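Local coordinates for solute-binding periplasmic protein of iron/siderophore ABC transporter (Yersinia pestis, PDB 6B2Y), which probably binds chelated iron in the periplasm and hands it to an ABC transporter for uptake, serving as an iron chaperone, at residues K76-I81 against P104-I109; K282-G285 against V291-G294; H331-S336 against T379-A384. All blocks are in the same frame, centred on the assembly; numbering follows the deposited sequence.

How the contacts relate
The three contacts follow one another along the chain and divide between two sheets. Contact 1 packs connections at one edge of the parallel sheet holding strands 81-85 and 111-112. Contacts 2 and 3 belong to the mixed sheet of strands 275-280, 326-330 and 381-383, their centres about 11 Å apart. These two touch: Gly-294 N approaches Thr-379 O at 2.9 Å, a probable hydrogen bond. Contact 1 has its centre about 25 Å from each of the others and its nearest atoms about 13 to 14 Å away. This apo form holds no chelate, but a sodium ion lies about 9 Å from the side chain of Leu-78 (contact 1) and one about 7 Å from that of Tyr-380 (contact 3).

Contact 1 (K76-I81 against P104-I109); sequences KPLDRI and PQIDQI
Ile-106, in the 3-10 turn that follows helix 93-102, meets Leu-78 through the part of its side chain next to the backbone. Leu-78 CD1 lies closest to Ile-106 CB and Ile-106 CG1, 3.7 Å from each, and a little further from Ile-106 CD1 (4.1 Å). Ile-106 CG1 runs anti to the backbone N (chi1 -165°), which carries the chain along this leucine methyl, while Tyr-96 and Tyr-99 of helix 93-102 also touch the residue. Gln-108 N bonds back to Gln-105 O, and Ile-109 N to Ile-106 O, keeping the turn tight and bringing Ile-109 round to the same partner loop. There Ile-109 divides its branches. Ile-109 CD1 reaches Leu-78 CD2 at 4.1 Å, with the two side chains crossing at about a right angle, and also lies 4.1 Å from Ile-81 CB. Ile-109 CG2 meets Ile-81 CG2 at 3.9 Å, and Ile-109 CG1 rests 3.9 Å from the carbonyl oxygen Ile-81 O. Trp-84 of strand 81-85 touches Leu-78, Ile-106 and Ile-109, so it joins all three. The cluster sits where the chain enters strand 81-85 and approaches neighbouring strand 111-112. With no hydrogen bond between the two segments, their fit depends on the shapes of buried aliphatic branches.

Contact 2 (K282-G285 against V291-G294); sequences KSPG and VVLG
The carbonyl oxygen of Lys-282 is gripped from two quarters, by Leu-293 N across the contact and by Gln-94 NE2, both through weak hydrogen bonds. The Leu-293 N to Lys-282 O bond is 3.2 Å long and bent to 132° at the hydrogen. Val-292 CA adds a CA-H...O contact, 3.4 Å from Lys-282 O, and the CG1 methyl of Val-292 lies against that oxygen as well. The sounder bond runs the other way: Lys-282 N donates to Val-291 O over 3.0 Å, with 159° at the hydrogen, and arrives in the plane of the carbonyl. Val-292 then fits its fork along the lysine backbone. With CG1 anti to the valine's own backbone N (chi1 170°), Val-292 CG1 lies 3.8 Å from Pro-284 N and 4.2 Å from Pro-284 CG, while Val-292 CG2 packs on Lys-282 CB at 3.8 Å. Val-291 and Leu-293 lean instead on helix 299-310 and strand 326-330. Gln-94 NE2 has two hydrogens for three acceptors: its bond to Leu-293 O is the one not weak, and those to Lys-282 O and Ser-283 OG probably share. One good backbone bond, weaker polar contacts and the packing of the two Val-292 methyls thus fold this loop back on itself, and Gln-94, from helix 93-102 between strands of the parallel sheet, links it to the other half of the protein.

Contact 3 (H331-S336 against T379-A384); sequences HNYYNS and TYWIEA
Tyr-333 leaves a 3-10 turn with its CB directed at segment 379-384, and its ring extends toward that segment until the far end meets two aromatic residues. With CG anti to the carbonyl carbon (chi1 -68°), the rotation sends the ring, and the hydroxyl at its end, to Tyr-380 CB and the edge of the indole. CB and CG only lead the way; the contact starts at Tyr-333 CE2, which approaches Tyr-380 CB at 4.0 Å and Trp-381 CE3 at 4.3 Å. Tyr-333 CZ follows, 4.2 Å from Tyr-380 CB. At the tip, Tyr-333 OH lies 3.5 Å from Tyr-380 CB and 3.6 Å from Tyr-380 CG, near the root of the second tyrosine, whose side chain crosses that of Tyr-333 at about a right angle. The same Tyr-333 OH comes to the edge of the indole, near its plane, with Trp-381 CZ3 at 3.6 Å. No hydrogen bond spans the two segments, so the tyrosine hydroxyl takes part here by packing against carbon. Trp-330 makes edge-to-face contacts with both Tyr-333 and Tyr-380, and Met-364 of helix 360-371 touches the same two side chains. The result is an aromatic cluster at the edge of the mixed sheet, where the turn leaving strand 326-330 packs beside its antiparallel neighbour 381-383, in the three-layer alpha/beta architecture of a periplasmic binding protein lobe.

Contact 1 (K76-I81 against P104-I109)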
ATOM      1  N   LYS A  76      -5.091 -15.976  13.147  1.00 29.25           N
ATOM      2  CA  LYS A  76      -5.020 -17.040  12.145  1.00 27.88           C
ATOM      3  C   LYS A  76      -5.020 -16.445  10.742  1.00 23.32           C
ATOM      4  O   LYS A  76      -5.898 -16.735   9.930  1.00 25.62           O
ATOM      5  CB  LYS A  76      -6.166 -18.032  12.337  1.00 32.39           C
ATOM      6  CG  LYS A  76      -6.008 -18.867  13.617  1.00 35.84           C
ATOM      7  CD  LYS A  76      -7.348 -19.380  14.137  1.00 41.73           C
ATOM      8  CE  LYS A  76      -7.986 -20.345  13.155  1.00 45.98           C
ATOM      9  NZ  LYS A  76      -6.998 -21.362  12.701  1.00 47.70           N
ATOM     10  N   PRO A  77      -3.991 -15.659  10.406  1.00 26.58           N
ATOM     11  CA  PRO A  77      -4.022 -14.892   9.146  1.00 26.67           C
ATOM     12  C   PRO A  77      -4.099 -15.739   7.891  1.00 26.47           C
ATOM     13  O   PRO A  77      -4.636 -15.282   6.876  1.00 25.46           O
ATOM     14  CB  PRO A  77      -2.704 -14.106   9.197  1.00 23.39           C
ATOM     15  CG  PRO A  77      -1.814 -14.922  10.125  1.00 25.25           C
ATOM     16  CD  PRO A  77      -2.763 -15.398  11.174  1.00 26.12           C
ATOM     17  N   LEU A  78      -3.564 -16.960   7.910  1.00 23.07           N
ATOM     18  CA  LEU A  78      -3.464 -17.753   6.689  1.00 24.10           C
ATOM     19  C   LEU A  78      -4.518 -18.836   6.584  1.00 23.40           C
ATOM     20  O   LEU A  78      -4.617 -19.489   5.540  1.00 24.99           O
ATOM     21  CB  LEU A  78      -2.069 -18.388   6.593  1.00 25.59           C
ATOM     22  CG  LEU A  78      -0.943 -17.354   6.555  1.00 26.38           C
ATOM     23  CD1 LEU A  78       0.421 -18.005   6.522  1.00 27.44           C
ATOM     24  CD2 LEU A  78      -1.118 -16.411   5.366  1.00 27.32           C
ATOM     25  N   ASP A  79      -5.326 -19.012   7.630  1.00 25.47           N
ATOM     26  CA  ASP A  79      -6.203 -20.172   7.756  1.00 32.00           C
ATOM     27  C   ASP A  79      -7.163 -20.337   6.575  1.00 33.46           C
ATOM     28  O   ASP A  79      -7.495 -21.468   6.196  1.00 29.77           O
ATOM     29  CB  ASP A  79      -6.978 -20.047   9.068  1.00 33.32           C
ATOM     30  CG  ASP A  79      -7.289 -21.372   9.697  1.00 44.79           C
ATOM     31  OD1 ASP A  79      -6.519 -21.787  10.593  1.00 45.15           O
ATOM     32  OD2 ASP A  79      -8.325 -21.972   9.324  1.00 48.39           O
ATOM     33  N   ARG A  80      -7.657 -19.237   6.000  1.00 27.20           N
ATOM     34  CA  ARG A  80      -8.677 -19.323   4.962  1.00 25.15           C
ATOM     35  C   ARG A  80      -8.152 -19.012   3.568  1.00 23.97           C
ATOM     36  O   ARG A  80      -8.946 -18.947   2.632  1.00 27.05           O
ATOM     37  CB  ARG A  80      -9.849 -18.386   5.268  1.00 23.16           C
ATOM     38  CG  ARG A  80     -10.542 -18.670   6.567  1.00 23.42           C
ATOM     39  CD  ARG A  80     -11.913 -18.009   6.595  1.00 25.79           C
ATOM     40  NE  ARG A  80     -11.807 -16.590   6.927  1.00 24.69           N
ATOM     41  CZ  ARG A  80     -12.827 -15.738   6.861  1.00 23.26           C
ATOM     42  NH1 ARG A  80     -14.016 -16.165   6.452  1.00 23.81           N
ATOM     43  NH2 ARG A  80     -12.642 -14.460   7.186  1.00 23.02           N
ATOM     44  N   ILE A  81      -6.849 -18.804   3.408  1.00 24.11           N
ATOM     45  CA  ILE A  81      -6.263 -18.524   2.100  1.00 25.93           C
ATOM     46  C   ILE A  81      -5.956 -19.843   1.405  1.00 29.13           C
ATOM     47  O   ILE A  81      -5.044 -20.563   1.816  1.00 28.41           O
ATOM     48  CB  ILE A  81      -4.990 -17.678   2.213  1.00 27.43           C
ATOM     49  CG1 ILE A  81      -5.240 -16.446   3.073  1.00 24.96           C
ATOM     50  CG2 ILE A  81      -4.513 -17.303   0.822  1.00 27.02           C
ATOM     51  CD1 ILE A  81      -6.410 -15.629   2.620  1.00 29.42           C
ATOM     52  N   PRO A 104       4.800 -21.749   9.214  1.00 36.77           N
ATOM     53  CA  PRO A 104       5.519 -22.468   8.151  1.00 32.55           C
ATOM     54  C   PRO A 104       4.625 -22.987   7.047  1.00 32.32           C
ATOM     55  O   PRO A 104       5.104 -23.182   5.925  1.00 36.66           O
ATOM     56  CB  PRO A 104       6.201 -23.620   8.904  1.00 37.83           C
ATOM     57  CG  PRO A 104       6.228 -23.189  10.335  1.00 43.28           C
ATOM     58  CD  PRO A 104       4.997 -22.363  10.537  1.00 34.98           C
ATOM     59  N   GLN A 105       3.343 -23.217   7.322  1.00 32.77           N
ATOM     60  CA  GLN A 105       2.394 -23.691   6.322  1.00 36.48           C
ATOM     61  C   GLN A 105       2.144 -22.679   5.208  1.00 32.17           C
ATOM     62  O   GLN A 105       1.420 -23.000   4.258  1.00 33.88           O
ATOM     63  CB  GLN A 105       1.069 -24.048   6.998  1.00 36.57           C
ATOM     64  CG  GLN A 105       0.309 -22.856   7.573  1.00 40.43           C
ATOM     65  CD  GLN A 105       0.650 -22.566   9.030  1.00 40.52           C
ATOM     66  OE1 GLN A 105       1.800 -22.690   9.455  1.00 37.44           O
ATOM     67  NE2 GLN A 105      -0.359 -22.170   9.802  1.00 35.26           N
ATOM     68  N   ILE A 106       2.726 -21.480   5.300  1.00 32.80           N
ATOM     69  CA  ILE A 106       2.591 -20.499   4.226  1.00 31.81           C
ATOM     70  C   ILE A 106       3.098 -21.059   2.904  1.00 30.83           C
ATOM     71  O   ILE A 106       2.563 -20.724   1.839  1.00 30.96           O
ATOM     72  CB  ILE A 106       3.309 -19.184   4.606  1.00 31.39           C
ATOM     73  CG1 ILE A 106       2.862 -18.046   3.681  1.00 29.25           C
ATOM     74  CG2 ILE A 106       4.837 -19.360   4.608  1.00 28.32           C
ATOM     75  CD1 ILE A 106       3.457 -16.717   4.026  1.00 28.49           C
ATOM     76  N   ASP A 107       4.098 -21.955   2.943  1.00 31.42           N
ATOM     77  CA  ASP A 107       4.650 -22.504   1.710  1.00 35.36           C
ATOM     78  C   ASP A 107       3.692 -23.457   1.013  1.00 36.96           C
ATOM     79  O   ASP A 107       3.905 -23.780  -0.160  1.00 37.02           O
ATOM     80  CB  ASP A 107       5.978 -23.219   1.985  1.00 39.11           C
ATOM     81  CG  ASP A 107       7.178 -22.276   1.944  1.00 47.27           C
ATOM     82  OD1 ASP A 107       8.299 -22.751   2.228  1.00 49.27           O
ATOM     83  OD2 ASP A 107       7.016 -21.067   1.630  1.00 43.44           O
ATOM     84  N   GLN A 108       2.647 -23.912   1.698  1.00 33.49           N
ATOM     85  CA  GLN A 108       1.664 -24.797   1.097  1.00 36.68           C
ATOM     86  C   GLN A 108       0.573 -24.052   0.343  1.00 35.99           C
ATOM     87  O   GLN A 108      -0.218 -24.686  -0.359  1.00 37.62           O
ATOM     88  CB  GLN A 108       1.039 -25.681   2.178  1.00 35.96           C
ATOM     89  CG  GLN A 108       2.052 -26.535   2.931  1.00 37.41           C
ATOM     90  CD  GLN A 108       2.921 -27.363   2.008  1.00 45.55           C
ATOM     91  OE1 GLN A 108       2.424 -28.226   1.282  1.00 47.38           O
ATOM     92  NE2 GLN A 108       4.231 -27.097   2.018  1.00 40.76           N
ATOM     93  N   ILE A 109       0.510 -22.728   0.449  1.00 32.08           N
ATOM     94  CA  ILE A 109      -0.525 -21.995  -0.273  1.00 30.29           C
ATOM     95  C   ILE A 109      -0.124 -21.933  -1.743  1.00 32.25           C
ATOM     96  O   ILE A 109       0.972 -21.442  -2.061  1.00 30.15           O
ATOM     97  CB  ILE A 109      -0.740 -20.592   0.321  1.00 25.88           C
ATOM     98  CG1 ILE A 109      -1.122 -20.715   1.804  1.00 29.43           C
ATOM     99  CG2 ILE A 109      -1.801 -19.841  -0.476  1.00 26.38           C
ATOM    100  CD1 ILE A 109      -1.314 -19.400   2.536  1.00 32.50           C
TER

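Contact 2 (K282-G285 against V291-G294)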
ATOM      1  N   LYS A 282      12.728  -2.345  -1.975  1.00 25.29           N
ATOM      2  CA  LYS A 282      13.778  -3.318  -2.256  1.00 26.10           C
ATOM      3  C   LYS A 282      14.259  -3.988  -0.975  1.00 28.62           C
ATOM      4  O   LYS A 282      14.147  -3.449   0.132  1.00 25.46           O
ATOM      5  CB  LYS A 282      14.959  -2.651  -2.968  1.00 28.34           C
ATOM      6  CG  LYS A 282      14.652  -2.197  -4.384  1.00 29.29           C
ATOM      7  CD  LYS A 282      14.236  -3.358  -5.263  1.00 32.67           C
ATOM      8  CE  LYS A 282      13.856  -2.879  -6.654  1.00 38.00           C
ATOM      9  NZ  LYS A 282      13.078  -3.923  -7.368  1.00 44.17           N
ATOM     10  N   SER A 283      14.816  -5.186  -1.143  1.00 29.40           N
ATOM     11  CA  SER A 283      15.391  -5.993  -0.076  1.00 32.67           C
ATOM     12  C   SER A 283      16.866  -5.652   0.096  1.00 32.86           C
ATOM     13  O   SER A 283      17.549  -5.371  -0.892  1.00 29.87           O
ATOM     14  CB  SER A 283      15.240  -7.479  -0.391  1.00 30.77           C
ATOM     15  OG  SER A 283      13.913  -7.913  -0.157  1.00 28.65           O
ATOM     16  N   PRO A 284      17.357  -5.653   1.335  1.00 35.41           N
ATOM     17  CA  PRO A 284      18.762  -5.298   1.576  1.00 38.80           C
ATOM     18  C   PRO A 284      19.692  -6.137   0.714  1.00 41.22           C
ATOM     19  O   PRO A 284      19.522  -7.351   0.586  1.00 41.63           O
ATOM     20  CB  PRO A 284      18.956  -5.592   3.067  1.00 36.15           C
ATOM     21  CG  PRO A 284      17.579  -5.585   3.647  1.00 35.97           C
ATOM     22  CD  PRO A 284      16.672  -6.084   2.565  1.00 30.96           C
ATOM     23  N   GLY A 285      20.659  -5.471   0.088  1.00 42.66           N
ATOM     24  CA  GLY A 285      21.607  -6.149  -0.770  1.00 45.24           C
ATOM     25  C   GLY A 285      21.096  -6.528  -2.139  1.00 49.69           C
ATOM     26  O   GLY A 285      21.804  -7.226  -2.872  1.00 47.29           O
ATOM     27  N   VAL A 291      14.897   2.266  -3.607  1.00 27.21           N
ATOM     28  CA  VAL A 291      14.949   2.492  -2.173  1.00 28.25           C
ATOM     29  C   VAL A 291      14.687   1.180  -1.439  1.00 28.22           C
ATOM     30  O   VAL A 291      13.791   0.405  -1.814  1.00 25.53           O
ATOM     31  CB  VAL A 291      13.920   3.570  -1.778  1.00 31.82           C
ATOM     32  CG1 VAL A 291      13.926   3.786  -0.280  1.00 27.80           C
ATOM     33  CG2 VAL A 291      14.213   4.882  -2.517  1.00 27.86           C
ATOM     34  N   VAL A 292      15.464   0.930  -0.392  1.00 25.15           N
ATOM     35  CA  VAL A 292      15.429  -0.312   0.375  1.00 23.04           C
ATOM     36  C   VAL A 292      14.626  -0.078   1.650  1.00 25.38           C
ATOM     37  O   VAL A 292      15.048   0.680   2.533  1.00 24.85           O
ATOM     38  CB  VAL A 292      16.855  -0.802   0.688  1.00 25.86           C
ATOM     39  CG1 VAL A 292      16.810  -1.944   1.677  1.00 25.46           C
ATOM     40  CG2 VAL A 292      17.532  -1.226  -0.595  1.00 27.72           C
ATOM     41  N   LEU A 293      13.452  -0.715   1.740  1.00 23.00           N
ATOM     42  CA  LEU A 293      12.538  -0.574   2.867  1.00 24.98           C
ATOM     43  C   LEU A 293      11.741  -1.858   3.008  1.00 24.06           C
ATOM     44  O   LEU A 293      11.530  -2.572   2.020  1.00 26.42           O
ATOM     45  CB  LEU A 293      11.566   0.606   2.675  1.00 24.37           C
ATOM     46  CG  LEU A 293      12.166   2.002   2.561  1.00 23.48           C
ATOM     47  CD1 LEU A 293      11.180   2.961   1.895  1.00 24.52           C
ATOM     48  CD2 LEU A 293      12.572   2.498   3.930  1.00 28.26           C
ATOM     49  N   GLY A 294      11.284  -2.152   4.239  1.00 24.13           N
ATOM     50  CA  GLY A 294      10.426  -3.293   4.487  1.00 22.44           C
ATOM     51  C   GLY A 294      10.735  -3.981   5.809  1.00 26.37           C
ATOM     52  O   GLY A 294      11.507  -3.493   6.631  1.00 27.82           O
TER

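Contact 3 (H331-S336 against T379-A384)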
ATOM      1  N   HIS A 331       6.722   1.511  -0.623  1.00 19.51           N
ATOM      2  CA  HIS A 331       5.879   1.646  -1.799  1.00 19.68           C
ATOM      3  C   HIS A 331       4.550   0.924  -1.642  1.00 19.02           C
ATOM      4  O   HIS A 331       3.530   1.395  -2.165  1.00 19.61           O
ATOM      5  CB  HIS A 331       6.587   1.126  -3.039  1.00 22.54           C
ATOM      6  CG  HIS A 331       5.732   1.203  -4.258  1.00 23.49           C
ATOM      7  ND1 HIS A 331       5.414   2.404  -4.857  1.00 21.65           N
ATOM      8  CD2 HIS A 331       5.080   0.243  -4.956  1.00 24.28           C
ATOM      9  CE1 HIS A 331       4.609   2.175  -5.879  1.00 21.90           C
ATOM     10  NE2 HIS A 331       4.403   0.871  -5.967  1.00 20.82           N
ATOM     11  N   ASN A 332       4.530  -0.194  -0.917  1.00 19.99           N
ATOM     12  CA  ASN A 332       3.299  -0.975  -0.858  1.00 18.96           C
ATOM     13  C   ASN A 332       2.175  -0.269  -0.121  1.00 19.26           C
ATOM     14  O   ASN A 332       1.026  -0.731  -0.220  1.00 20.06           O
ATOM     15  CB  ASN A 332       3.581  -2.337  -0.233  1.00 20.34           C
ATOM     16  CG  ASN A 332       4.368  -3.235  -1.166  1.00 25.12           C
ATOM     17  OD1 ASN A 332       4.071  -3.323  -2.355  1.00 27.74           O
ATOM     18  ND2 ASN A 332       5.391  -3.897  -0.628  1.00 33.10           N
ATOM     19  N   TYR A 333       2.448   0.843   0.578  1.00 18.70           N
ATOM     20  CA  TYR A 333       1.351   1.671   1.068  1.00 19.27           C
ATOM     21  C   TYR A 333       0.532   2.269  -0.080  1.00 21.05           C
ATOM     22  O   TYR A 333      -0.540   2.850   0.169  1.00 19.27           O
ATOM     23  CB  TYR A 333       1.870   2.799   1.987  1.00 18.81           C
ATOM     24  CG  TYR A 333       2.445   2.314   3.322  1.00 22.45           C
ATOM     25  CD1 TYR A 333       1.788   1.368   4.098  1.00 19.62           C
ATOM     26  CD2 TYR A 333       3.649   2.829   3.800  1.00 21.78           C
ATOM     27  CE1 TYR A 333       2.331   0.937   5.319  1.00 21.91           C
ATOM     28  CE2 TYR A 333       4.191   2.404   5.000  1.00 19.94           C
ATOM     29  CZ  TYR A 333       3.541   1.458   5.750  1.00 24.29           C
ATOM     30  OH  TYR A 333       4.107   1.054   6.949  1.00 20.34           O
ATOM     31  N   TYR A 334       0.997   2.144  -1.330  1.00 19.87           N
ATOM     32  CA  TYR A 334       0.216   2.651  -2.453  1.00 18.75           C
ATOM     33  C   TYR A 334      -0.997   1.778  -2.757  1.00 20.74           C
ATOM     34  O   TYR A 334      -1.840   2.172  -3.571  1.00 18.52           O
ATOM     35  CB  TYR A 334       1.129   2.798  -3.686  1.00 20.14           C
ATOM     36  CG  TYR A 334       1.274   1.558  -4.541  1.00 20.84           C
ATOM     37  CD1 TYR A 334       1.023   1.602  -5.911  1.00 29.16           C
ATOM     38  CD2 TYR A 334       1.651   0.344  -3.985  1.00 25.37           C
ATOM     39  CE1 TYR A 334       1.141   0.465  -6.692  1.00 28.23           C
ATOM     40  CE2 TYR A 334       1.776  -0.785  -4.755  1.00 34.00           C
ATOM     41  CZ  TYR A 334       1.524  -0.720  -6.106  1.00 35.68           C
ATOM     42  OH  TYR A 334       1.650  -1.855  -6.881  1.00 51.62           O
ATOM     43  N   ASN A 335      -1.113   0.618  -2.116  1.00 18.26           N
ATOM     44  CA  ASN A 335      -2.260  -0.272  -2.326  1.00 18.51           C
ATOM     45  C   ASN A 335      -2.467  -1.124  -1.074  1.00 17.80           C
ATOM     46  O   ASN A 335      -2.403  -2.355  -1.105  1.00 20.53           O
ATOM     47  CB  ASN A 335      -2.045  -1.147  -3.561  1.00 19.98           C
ATOM     48  CG  ASN A 335      -3.310  -1.845  -3.992  1.00 22.23           C
ATOM     49  OD1 ASN A 335      -4.400  -1.482  -3.550  1.00 20.75           O
ATOM     50  ND2 ASN A 335      -3.180  -2.846  -4.860  1.00 24.57           N
ATOM     51  N   SER A 336      -2.724  -0.470   0.066  1.00 18.34           N
ATOM     52  CA  SER A 336      -2.892  -1.214   1.318  1.00 18.72           C
ATOM     53  C   SER A 336      -3.673  -0.383   2.314  1.00 17.44           C
ATOM     54  O   SER A 336      -3.368   0.802   2.465  1.00 17.83           O
ATOM     55  CB  SER A 336      -1.540  -1.578   1.940  1.00 17.08           C
ATOM     56  OG  SER A 336      -1.721  -1.951   3.307  1.00 18.37           O
ATOM     57  N   THR A 379      11.815  -1.283   8.665  1.00 24.77           N
ATOM     58  CA  THR A 379      11.855   0.154   8.418  1.00 24.47           C
ATOM     59  C   THR A 379      10.965   0.468   7.222  1.00 28.06           C
ATOM     60  O   THR A 379      11.229  -0.004   6.113  1.00 25.29           O
ATOM     61  CB  THR A 379      13.289   0.612   8.150  1.00 31.14           C
ATOM     62  OG1 THR A 379      14.125   0.236   9.255  1.00 28.95           O
ATOM     63  CG2 THR A 379      13.352   2.119   7.923  1.00 28.10           C
ATOM     64  N   TYR A 380       9.937   1.286   7.435  1.00 25.16           N
ATOM     65  CA  TYR A 380       8.980   1.579   6.377  1.00 24.99           C
ATOM     66  C   TYR A 380       8.961   3.043   5.955  1.00 25.51           C
ATOM     67  O   TYR A 380       8.214   3.400   5.039  1.00 22.99           O
ATOM     68  CB  TYR A 380       7.579   1.141   6.820  1.00 23.34           C
ATOM     69  CG  TYR A 380       7.430  -0.354   6.930  1.00 21.23           C
ATOM     70  CD1 TYR A 380       7.760  -1.024   8.106  1.00 28.84           C
ATOM     71  CD2 TYR A 380       6.961  -1.103   5.867  1.00 26.46           C
ATOM     72  CE1 TYR A 380       7.606  -2.402   8.218  1.00 26.56           C
ATOM     73  CE2 TYR A 380       6.804  -2.478   5.968  1.00 26.26           C
ATOM     74  CZ  TYR A 380       7.138  -3.120   7.142  1.00 24.31           C
ATOM     75  OH  TYR A 380       6.984  -4.497   7.232  1.00 31.10           O
ATOM     76  N   TRP A 381       9.761   3.895   6.587  1.00 22.98           N
ATOM     77  CA  TRP A 381       9.914   5.280   6.167  1.00 22.52           C
ATOM     78  C   TRP A 381      11.249   5.762   6.715  1.00 26.16           C
ATOM     79  O   TRP A 381      11.802   5.161   7.643  1.00 25.32           O
ATOM     80  CB  TRP A 381       8.758   6.154   6.666  1.00 22.22           C
ATOM     81  CG  TRP A 381       8.457   5.982   8.112  1.00 27.56           C
ATOM     82  CD1 TRP A 381       9.105   6.577   9.169  1.00 27.18           C
ATOM     83  CD2 TRP A 381       7.429   5.165   8.681  1.00 24.48           C
ATOM     84  NE1 TRP A 381       8.535   6.180  10.357  1.00 28.91           N
ATOM     85  CE2 TRP A 381       7.507   5.314  10.087  1.00 25.65           C
ATOM     86  CE3 TRP A 381       6.443   4.322   8.143  1.00 21.59           C
ATOM     87  CZ2 TRP A 381       6.655   4.637  10.955  1.00 26.52           C
ATOM     88  CZ3 TRP A 381       5.589   3.662   9.016  1.00 21.99           C
ATOM     89  CH2 TRP A 381       5.699   3.823  10.404  1.00 29.13           C
ATOM     90  N   ILE A 382      11.764   6.844   6.131  1.00 26.50           N
ATOM     91  CA  ILE A 382      13.042   7.400   6.574  1.00 29.49           C
ATOM     92  C   ILE A 382      13.198   8.814   6.029  1.00 31.32           C
ATOM     93  O   ILE A 382      12.727   9.136   4.934  1.00 27.93           O
ATOM     94  CB  ILE A 382      14.223   6.486   6.151  1.00 30.08           C
ATOM     95  CG1 ILE A 382      15.400   6.660   7.112  1.00 35.10           C
ATOM     96  CG2 ILE A 382      14.649   6.758   4.717  1.00 30.40           C
ATOM     97  CD1 ILE A 382      15.269   5.837   8.363  1.00 37.42           C
ATOM     98  N   GLU A 383      13.859   9.667   6.807  1.00 31.64           N
ATOM     99  CA  GLU A 383      14.264  10.985   6.343  1.00 30.97           C
ATOM    100  C   GLU A 383      15.746  10.966   5.997  1.00 35.04           C
ATOM    101  O   GLU A 383      16.555  10.379   6.722  1.00 34.42           O
ATOM    102  CB  GLU A 383      14.005  12.066   7.395  1.00 33.07           C
ATOM    103  CG  GLU A 383      12.931  11.743   8.399  1.00 41.11           C
ATOM    104  CD  GLU A 383      12.771  12.834   9.450  1.00 46.48           C
ATOM    105  OE1 GLU A 383      13.012  14.019   9.125  1.00 43.18           O
ATOM    106  OE2 GLU A 383      12.401  12.501  10.598  1.00 43.64           O
ATOM    107  N   ALA A 384      16.086  11.603   4.882  1.00 31.70           N
ATOM    108  CA  ALA A 384      17.466  11.797   4.474  1.00 36.09           C
ATOM    109  C   ALA A 384      18.256  12.504   5.569  1.00 39.21           C
ATOM    110  O   ALA A 384      19.323  12.033   5.974  1.00 44.02           O
ATOM    111  CB  ALA A 384      17.526  12.591   3.181  1.00 35.51           C
TER